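Local atomic coordinates of hypothetical protein XCC279 (Xanthomonas campestris pv. campestris, PDB entry 4NAV), a protein that probably hydrolyses 3-deoxy-D-manno-octulosonate 8-phosphate to free KDO and inorganic phosphate, a magnesium-dependent step of lipopolysaccharide biosynthesis. Residues F25-T30 against K46-L51; L114-D119 against W148-R153. All blocks are in the same frame, centred on the assembly; numbering follows the deposited sequence.

Interaction 1 of 2, residues F25-T30 against K46-L51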
ATOM      1  N   PHE A  25       6.688 -22.232  -0.394  1.00 34.94           N
ATOM      2  CA  PHE A  25       6.140 -20.950  -0.798  1.00 33.91           C
ATOM      3  C   PHE A  25       7.179 -20.108  -1.501  1.00 35.76           C
ATOM      4  O   PHE A  25       8.243 -19.844  -0.947  1.00 36.21           O
ATOM      5  CB  PHE A  25       5.674 -20.185   0.431  1.00 34.00           C
ATOM      6  CG  PHE A  25       4.518 -20.811   1.129  1.00 34.12           C
ATOM      7  CD1 PHE A  25       3.222 -20.342   0.934  1.00 33.83           C
ATOM      8  CD2 PHE A  25       4.725 -21.882   1.975  1.00 35.13           C
ATOM      9  CE1 PHE A  25       2.154 -20.918   1.583  1.00 34.37           C
ATOM     10  CE2 PHE A  25       3.664 -22.470   2.623  1.00 34.67           C
ATOM     11  CZ  PHE A  25       2.380 -21.992   2.431  1.00 34.39           C
ATOM     12  N   ASP A  26       6.850 -19.639  -2.706  1.00 36.84           N
ATOM     13  CA  ASP A  26       7.585 -18.543  -3.323  1.00 38.21           C
ATOM     14  C   ASP A  26       7.550 -17.362  -2.358  1.00 38.32           C
ATOM     15  O   ASP A  26       6.694 -17.281  -1.489  1.00 37.86           O
ATOM     16  CB  ASP A  26       6.905 -18.124  -4.632  1.00 39.22           C
ATOM     17  CG  ASP A  26       7.740 -17.151  -5.448  1.00 40.31           C
ATOM     18  OD1 ASP A  26       8.981 -17.371  -5.497  1.00 42.29           O
ATOM     19  OD2 ASP A  26       7.164 -16.190  -6.037  1.00 40.97           O
ATOM     20  N   VAL A  27       8.478 -16.439  -2.489  1.00 39.72           N
ATOM     21  CA  VAL A  27       8.467 -15.253  -1.640  1.00 39.26           C
ATOM     22  C   VAL A  27       7.691 -14.128  -2.346  1.00 38.39           C
ATOM     23  O   VAL A  27       6.579 -13.762  -1.938  1.00 35.74           O
ATOM     24  CB  VAL A  27       9.907 -14.832  -1.271  1.00 40.76           C
ATOM     25  CG1 VAL A  27       9.909 -13.563  -0.446  1.00 41.71           C
ATOM     26  CG2 VAL A  27      10.588 -15.948  -0.483  1.00 41.71           C
ATOM     27  N   ASP A  28       8.311 -13.565  -3.371  1.00 39.31           N
ATOM     28  CA  ASP A  28       7.771 -12.394  -4.015  1.00 38.88           C
ATOM     29  C   ASP A  28       6.591 -12.703  -4.860  1.00 37.46           C
ATOM     30  O   ASP A  28       6.634 -13.582  -5.742  1.00 37.75           O
ATOM     31  CB  ASP A  28       8.838 -11.710  -4.826  1.00 41.45           C
ATOM     32  CG  ASP A  28       9.790 -10.937  -3.952  1.00 44.47           C
ATOM     33  OD1 ASP A  28       9.359  -9.882  -3.374  1.00 49.15           O
ATOM     34  OD2 ASP A  28      10.954 -11.369  -3.879  1.00 43.94           O
ATOM     35  N   GLY A  29       5.533 -11.960  -4.563  1.00 36.47           N
ATOM     36  CA  GLY A  29       4.252 -12.114  -5.219  1.00 36.96           C
ATOM     37  C   GLY A  29       3.340 -13.134  -4.565  1.00 37.18           C
ATOM     38  O   GLY A  29       2.182 -13.274  -4.970  1.00 37.90           O
ATOM     39  N   THR A  30       3.852 -13.837  -3.558  1.00 37.12           N
ATOM     40  CA  THR A  30       3.150 -14.944  -2.936  1.00 36.85           C
ATOM     41  C   THR A  30       2.963 -14.682  -1.445  1.00 37.29           C
ATOM     42  O   THR A  30       1.824 -14.638  -0.962  1.00 36.57           O
ATOM     43  CB  THR A  30       3.950 -16.216  -3.171  1.00 38.06           C
ATOM     44  OG1 THR A  30       3.824 -16.589  -4.541  1.00 38.35           O
ATOM     45  CG2 THR A  30       3.461 -17.332  -2.314  1.00 38.19           C
ATOM     46  N   LYS A  46      11.044  -5.844   1.552  1.00 43.33           N
ATOM     47  CA  LYS A  46       9.788  -6.447   1.092  1.00 41.32           C
ATOM     48  C   LYS A  46       8.810  -6.373   2.235  1.00 40.57           C
ATOM     49  O   LYS A  46       9.222  -6.248   3.369  1.00 40.52           O
ATOM     50  CB  LYS A  46       9.966  -7.917   0.698  1.00 41.97           C
ATOM     51  CG  LYS A  46      11.366  -8.300   0.225  1.00 44.73           C
ATOM     52  CD  LYS A  46      11.441  -9.712  -0.335  1.00 45.42           C
ATOM     53  CE  LYS A  46      12.519  -9.809  -1.402  1.00 48.20           C
ATOM     54  NZ  LYS A  46      13.012 -11.207  -1.614  1.00 52.31           N
ATOM     55  N   ALA A  47       7.517  -6.467   1.938  1.00 39.70           N
ATOM     56  CA  ALA A  47       6.517  -6.512   2.978  1.00 38.96           C
ATOM     57  C   ALA A  47       5.882  -7.881   3.074  1.00 38.83           C
ATOM     58  O   ALA A  47       5.217  -8.348   2.137  1.00 41.83           O
ATOM     59  CB  ALA A  47       5.455  -5.475   2.731  1.00 38.21           C
ATOM     60  N   PHE A  48       6.071  -8.524   4.214  1.00 38.78           N
ATOM     61  CA  PHE A  48       5.325  -9.736   4.548  1.00 37.64           C
ATOM     62  C   PHE A  48       4.108  -9.347   5.374  1.00 37.63           C
ATOM     63  O   PHE A  48       3.944  -8.177   5.708  1.00 39.21           O
ATOM     64  CB  PHE A  48       6.207 -10.699   5.339  1.00 38.25           C
ATOM     65  CG  PHE A  48       7.432 -11.111   4.603  1.00 38.54           C
ATOM     66  CD1 PHE A  48       7.402 -12.191   3.745  1.00 37.92           C
ATOM     67  CD2 PHE A  48       8.593 -10.378   4.705  1.00 39.22           C
ATOM     68  CE1 PHE A  48       8.538 -12.560   3.030  1.00 38.11           C
ATOM     69  CE2 PHE A  48       9.719 -10.732   3.984  1.00 39.80           C
ATOM     70  CZ  PHE A  48       9.696 -11.829   3.151  1.00 38.92           C
ATOM     71  N   ASN A  49       3.247 -10.321   5.660  1.00 36.50           N
ATOM     72  CA  ASN A  49       1.939 -10.089   6.237  1.00 36.24           C
ATOM     73  C   ASN A  49       1.785 -10.928   7.498  1.00 36.66           C
ATOM     74  O   ASN A  49       2.072 -12.112   7.449  1.00 36.60           O
ATOM     75  CB  ASN A  49       0.889 -10.524   5.232  1.00 36.39           C
ATOM     76  CG  ASN A  49      -0.521 -10.421   5.791  1.00 37.07           C
ATOM     77  OD1 ASN A  49      -0.964 -11.282   6.568  1.00 36.07           O
ATOM     78  ND2 ASN A  49      -1.272  -9.427   5.312  1.00 37.67           N
ATOM     79  N   VAL A  50       1.256 -10.365   8.583  1.00 36.15           N
ATOM     80  CA  VAL A  50       1.170 -11.115   9.825  1.00 36.94           C
ATOM     81  C   VAL A  50       0.168 -12.233   9.826  1.00 35.74           C
ATOM     82  O   VAL A  50       0.382 -13.210  10.519  1.00 34.08           O
ATOM     83  CB  VAL A  50       0.874 -10.247  11.067  1.00 40.72           C
ATOM     84  CG1 VAL A  50       2.000  -9.226  11.265  1.00 42.02           C
ATOM     85  CG2 VAL A  50      -0.503  -9.580  10.974  1.00 41.45           C
ATOM     86  N   LEU A  51      -0.922 -12.106   9.058  1.00 35.92           N
ATOM     87  CA  LEU A  51      -1.862 -13.230   8.916  1.00 35.21           C
ATOM     88  C   LEU A  51      -1.192 -14.399   8.235  1.00 32.79           C
ATOM     89  O   LEU A  51      -1.350 -15.546   8.642  1.00 34.11           O
ATOM     90  CB  LEU A  51      -3.093 -12.858   8.120  1.00 36.24           C
ATOM     91  CG  LEU A  51      -3.934 -11.698   8.667  1.00 38.19           C
ATOM     92  CD1 LEU A  51      -5.164 -11.441   7.763  1.00 37.93           C
ATOM     93  CD2 LEU A  51      -4.361 -11.901  10.121  1.00 38.38           C
TER

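Interaction 2 of 2, residues L114-D119 against W148-R153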
ATOM      1  N   LEU A 114       2.907 -29.350  -1.347  1.00 28.34           N
ATOM      2  CA  LEU A 114       2.145 -28.211  -1.791  1.00 27.01           C
ATOM      3  C   LEU A 114       3.114 -27.138  -2.185  1.00 27.77           C
ATOM      4  O   LEU A 114       4.115 -26.922  -1.479  1.00 29.50           O
ATOM      5  CB  LEU A 114       1.320 -27.660  -0.652  1.00 26.01           C
ATOM      6  CG  LEU A 114       0.573 -26.348  -0.944  1.00 25.17           C
ATOM      7  CD1 LEU A 114      -0.719 -26.358  -0.150  1.00 24.31           C
ATOM      8  CD2 LEU A 114       1.373 -25.092  -0.657  1.00 24.82           C
ATOM      9  N   PHE A 115       2.846 -26.447  -3.289  1.00 27.21           N
ATOM     10  CA  PHE A 115       3.703 -25.341  -3.707  1.00 27.48           C
ATOM     11  C   PHE A 115       2.872 -24.162  -4.100  1.00 27.29           C
ATOM     12  O   PHE A 115       1.929 -24.295  -4.886  1.00 28.40           O
ATOM     13  CB  PHE A 115       4.588 -25.737  -4.887  1.00 28.62           C
ATOM     14  CG  PHE A 115       5.730 -24.785  -5.124  1.00 29.26           C
ATOM     15  CD1 PHE A 115       7.022 -25.105  -4.708  1.00 30.08           C
ATOM     16  CD2 PHE A 115       5.514 -23.586  -5.729  1.00 28.94           C
ATOM     17  CE1 PHE A 115       8.070 -24.244  -4.905  1.00 30.61           C
ATOM     18  CE2 PHE A 115       6.556 -22.702  -5.911  1.00 30.17           C
ATOM     19  CZ  PHE A 115       7.839 -23.036  -5.511  1.00 31.00           C
ATOM     20  N   MET A 116       3.212 -22.998  -3.578  1.00 27.24           N
ATOM     21  CA  MET A 116       2.497 -21.795  -3.918  1.00 27.32           C
ATOM     22  C   MET A 116       3.435 -20.806  -4.573  1.00 27.82           C
ATOM     23  O   MET A 116       4.456 -20.440  -3.982  1.00 27.83           O
ATOM     24  CB  MET A 116       1.928 -21.181  -2.675  1.00 27.76           C
ATOM     25  CG  MET A 116       1.031 -20.006  -2.937  1.00 28.83           C
ATOM     26  SD  MET A 116       0.477 -19.376  -1.369  1.00 30.97           S
ATOM     27  CE  MET A 116      -0.927 -18.397  -1.890  1.00 31.14           C
ATOM     28  N   GLY A 117       3.092 -20.369  -5.783  1.00 27.81           N
ATOM     29  CA  GLY A 117       3.920 -19.409  -6.518  1.00 29.44           C
ATOM     30  C   GLY A 117       3.069 -18.519  -7.400  1.00 30.36           C
ATOM     31  O   GLY A 117       1.888 -18.764  -7.554  1.00 28.82           O
ATOM     32  N   ASP A 118       3.680 -17.493  -7.988  1.00 32.28           N
ATOM     33  CA  ASP A 118       2.924 -16.489  -8.751  1.00 32.34           C
ATOM     34  C   ASP A 118       3.413 -16.228 -10.178  1.00 32.72           C
ATOM     35  O   ASP A 118       2.691 -15.600 -10.946  1.00 33.12           O
ATOM     36  CB  ASP A 118       2.938 -15.162  -7.994  1.00 32.47           C
ATOM     37  CG  ASP A 118       4.313 -14.529  -7.943  1.00 33.80           C
ATOM     38  OD1 ASP A 118       5.287 -15.190  -7.502  1.00 34.51           O
ATOM     39  OD2 ASP A 118       4.411 -13.346  -8.362  1.00 34.89           O
ATOM     40  N   ASP A 119       4.614 -16.695 -10.534  1.00 33.37           N
ATOM     41  CA  ASP A 119       5.242 -16.353 -11.835  1.00 34.21           C
ATOM     42  C   ASP A 119       6.135 -17.470 -12.394  1.00 34.71           C
ATOM     43  O   ASP A 119       6.352 -18.490 -11.748  1.00 35.58           O
ATOM     44  CB  ASP A 119       6.036 -15.031 -11.705  1.00 34.14           C
ATOM     45  CG  ASP A 119       6.138 -14.246 -13.011  1.00 35.07           C
ATOM     46  OD1 ASP A 119       5.562 -14.677 -14.045  1.00 35.81           O
ATOM     47  OD2 ASP A 119       6.811 -13.176 -13.011  1.00 35.39           O
ATOM     48  N   TRP A 148      -6.110 -24.345  -8.388  1.00 34.14           N
ATOM     49  CA  TRP A 148      -6.463 -23.694  -7.121  1.00 32.61           C
ATOM     50  C   TRP A 148      -5.928 -22.261  -7.046  1.00 32.05           C
ATOM     51  O   TRP A 148      -4.724 -22.045  -7.007  1.00 33.41           O
ATOM     52  CB  TRP A 148      -5.994 -24.539  -5.932  1.00 30.97           C
ATOM     53  CG  TRP A 148      -6.303 -23.963  -4.608  1.00 29.67           C
ATOM     54  CD1 TRP A 148      -7.203 -22.989  -4.309  1.00 29.11           C
ATOM     55  CD2 TRP A 148      -5.737 -24.371  -3.371  1.00 29.65           C
ATOM     56  NE1 TRP A 148      -7.201 -22.732  -2.956  1.00 28.41           N
ATOM     57  CE2 TRP A 148      -6.310 -23.582  -2.362  1.00 28.79           C
ATOM     58  CE3 TRP A 148      -4.785 -25.323  -3.022  1.00 30.54           C
ATOM     59  CZ2 TRP A 148      -5.967 -23.717  -1.054  1.00 29.37           C
ATOM     60  CZ3 TRP A 148      -4.426 -25.445  -1.719  1.00 30.20           C
ATOM     61  CH2 TRP A 148      -5.010 -24.641  -0.748  1.00 30.89           C
ATOM     62  N   HIS A 149      -6.835 -21.288  -7.034  1.00 31.61           N
ATOM     63  CA  HIS A 149      -6.478 -19.891  -6.868  1.00 31.42           C
ATOM     64  C   HIS A 149      -7.080 -19.417  -5.574  1.00 31.07           C
ATOM     65  O   HIS A 149      -8.247 -19.644  -5.351  1.00 31.92           O
ATOM     66  CB  HIS A 149      -7.063 -19.049  -8.008  1.00 32.15           C
ATOM     67  CG  HIS A 149      -6.609 -19.460  -9.381  1.00 33.31           C
ATOM     68  ND1 HIS A 149      -6.948 -18.755 -10.514  1.00 34.53           N
ATOM     69  CD2 HIS A 149      -5.846 -20.497  -9.803  1.00 33.94           C
ATOM     70  CE1 HIS A 149      -6.420 -19.343 -11.575  1.00 35.11           C
ATOM     71  NE2 HIS A 149      -5.744 -20.400 -11.169  1.00 34.21           N
ATOM     72  N   THR A 150      -6.315 -18.733  -4.739  1.00 31.33           N
ATOM     73  CA  THR A 150      -6.883 -18.129  -3.572  1.00 31.94           C
ATOM     74  C   THR A 150      -7.738 -16.933  -3.960  1.00 34.93           C
ATOM     75  O   THR A 150      -7.490 -16.239  -4.949  1.00 35.74           O
ATOM     76  CB  THR A 150      -5.795 -17.668  -2.584  1.00 32.28           C
ATOM     77  OG1 THR A 150      -4.936 -16.682  -3.180  1.00 30.65           O
ATOM     78  CG2 THR A 150      -4.963 -18.868  -2.133  1.00 32.42           C
ATOM     79  N   ARG A 151      -8.727 -16.645  -3.138  1.00 38.26           N
ATOM     80  CA  ARG A 151      -9.467 -15.402  -3.296  1.00 41.90           C
ATOM     81  C   ARG A 151      -8.538 -14.203  -3.040  1.00 38.94           C
ATOM     82  O   ARG A 151      -8.605 -13.229  -3.741  1.00 39.93           O
ATOM     83  CB  ARG A 151     -10.684 -15.366  -2.359  1.00 46.38           C
ATOM     84  CG  ARG A 151     -11.870 -16.176  -2.861  1.00 52.13           C
ATOM     85  CD  ARG A 151     -12.843 -16.560  -1.744  1.00 56.72           C
ATOM     86  NE  ARG A 151     -12.609 -17.926  -1.242  1.00 61.29           N
ATOM     87  CZ  ARG A 151     -12.070 -18.263  -0.062  1.00 66.25           C
ATOM     88  NH1 ARG A 151     -11.683 -17.345   0.830  1.00 69.03           N
ATOM     89  NH2 ARG A 151     -11.916 -19.550   0.238  1.00 66.74           N
ATOM     90  N   ALA A 152      -7.697 -14.279  -2.018  1.00 36.95           N
ATOM     91  CA  ALA A 152      -6.861 -13.139  -1.631  1.00 35.01           C
ATOM     92  C   ALA A 152      -5.597 -13.031  -2.463  1.00 34.52           C
ATOM     93  O   ALA A 152      -5.135 -13.994  -3.066  1.00 33.13           O
ATOM     94  CB  ALA A 152      -6.501 -13.199  -0.146  1.00 33.87           C
ATOM     95  N   ARG A 153      -5.020 -11.844  -2.403  1.00 37.41           N
ATOM     96  CA  ARG A 153      -3.804 -11.494  -3.127  1.00 39.62           C
ATOM     97  C   ARG A 153      -2.566 -11.766  -2.300  1.00 36.77           C
ATOM     98  O   ARG A 153      -2.600 -11.785  -1.065  1.00 34.85           O
ATOM     99  CB  ARG A 153      -3.833  -9.996  -3.505  1.00 44.51           C
ATOM    100  CG  ARG A 153      -5.009  -9.645  -4.424  1.00 50.40           C
ATOM    101  CD  ARG A 153      -5.146  -8.231  -4.968  1.00 58.08           C
ATOM    102  NE  ARG A 153      -5.494  -8.308  -6.393  1.00 67.49           N
ATOM    103  CZ  ARG A 153      -5.249  -7.364  -7.295  1.00 73.44           C
ATOM    104  NH1 ARG A 153      -4.607  -6.248  -6.960  1.00 76.50           N
ATOM    105  NH2 ARG A 153      -5.644  -7.547  -8.548  1.00 76.20           N
TER

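Interaction 1 of 2, residues F25-T30 against K46-L51
Lys46 reaches out of its strand to Asp28 and makes the polar half of this contact. Its chain is extended beyond CG and crosses the Asp28 side chain at about a right angle. The ammonium NZ lies 3.1 Å from Asp28 OD2, in a salt bridge that is also a hydrogen bond. It meets the syn side of OD2, 23° out of the carboxylate plane. The methylene carbons pass close to the same carboxylate, with Lys46 CD 3.7 Å from Asp28 OD1. NZ also makes a weak hydrogen bond to Ser74 OG. Residues 25-30 run from the end of strand 22-25 into the loop after it, with Asp26, Asp28 and Thr30 spaced as in the DxDx(T/V) motif of HAD phosphatases, consistent with the KdsC assignment. Asp26 is a predicted magnesium ligand and Asp28, the partner of Lys46, a predicted substrate-binding residue. Two residues on, Phe48 meets Val27. The Val27 methyl CG1, anti to the backbone N (chi1 177°), sits 3.9 Å from Phe48 CE1 and approaches the ring obliquely. The same ring makes an edge-to-face contact with Tyr38 of a second subunit, whose strand pairs antiparallel with residues 46-48. Asn49 then N-caps helix 50-61, its OD1 accepting a weak bond from Leu51 N at 2.6 Å.

Interaction 2 of 2, residues L114-D119 against W148-R153
Leu114 lays its methyl CD1 against the six-membered ring of Trp148, 4.1 Å from CZ3. The two side chains cross at about a right angle, and the methyl comes to the indole obliquely. Trp148 CG is anti to the backbone N (chi1 180°), which carries the indole out from its loop toward strand 113-116. Leu131 and Val133 of the neighbouring strand 131-133 also touch the indole, and Val165 of helix 158-169 packs on it. Strand 113-116 belongs to the parallel sheet of the Rossmann-like HAD core. It lies between strands 22-25 and 131-133, and the loop with Trp148 packs beside it. Just past the strand stands Asp118, a predicted magnesium ligand. The second touch is made by Met116. With CG anti to the backbone N (chi1 -173°) and the rest of the chain straight, Met116 spans the gap to Thr150, its CE 4.1 Å from Thr150 CG2. Both touches are apolar and all four residues are buried. Thr150 turns its hydroxyl to its own loop, where OG1 donates to Ala152 O at 2.7 Å, in the carbonyl plane. Glu161 of helix 158-169 anchors the same loop, its carboxylate accepting from Arg151 N and Ala152 N.

Interaction 1 closes before interaction 2 opens along the chain, and their centres lie 11 Å apart. They are joined through neighbouring strands of the parallel sheet, 22-25 and 113-116. Asp26 N probably bonds to Met116 O at 2.8 Å. The loops after these strands bring Asp26, Asp28 and Asp118 together, the residues predicted to bind magnesium and substrate. Residues 46-51 approach this centre from the antiparallel strand pair. Residues 148-153 instead pack on the core from the loop before helix 158-169. Both contacts also meet neighbouring subunits: residues 46-48 extend their sheet into the second, and Asp119 makes a salt bridge to Arg160 of the third. The predicted active site thus sits close to subunit interfaces.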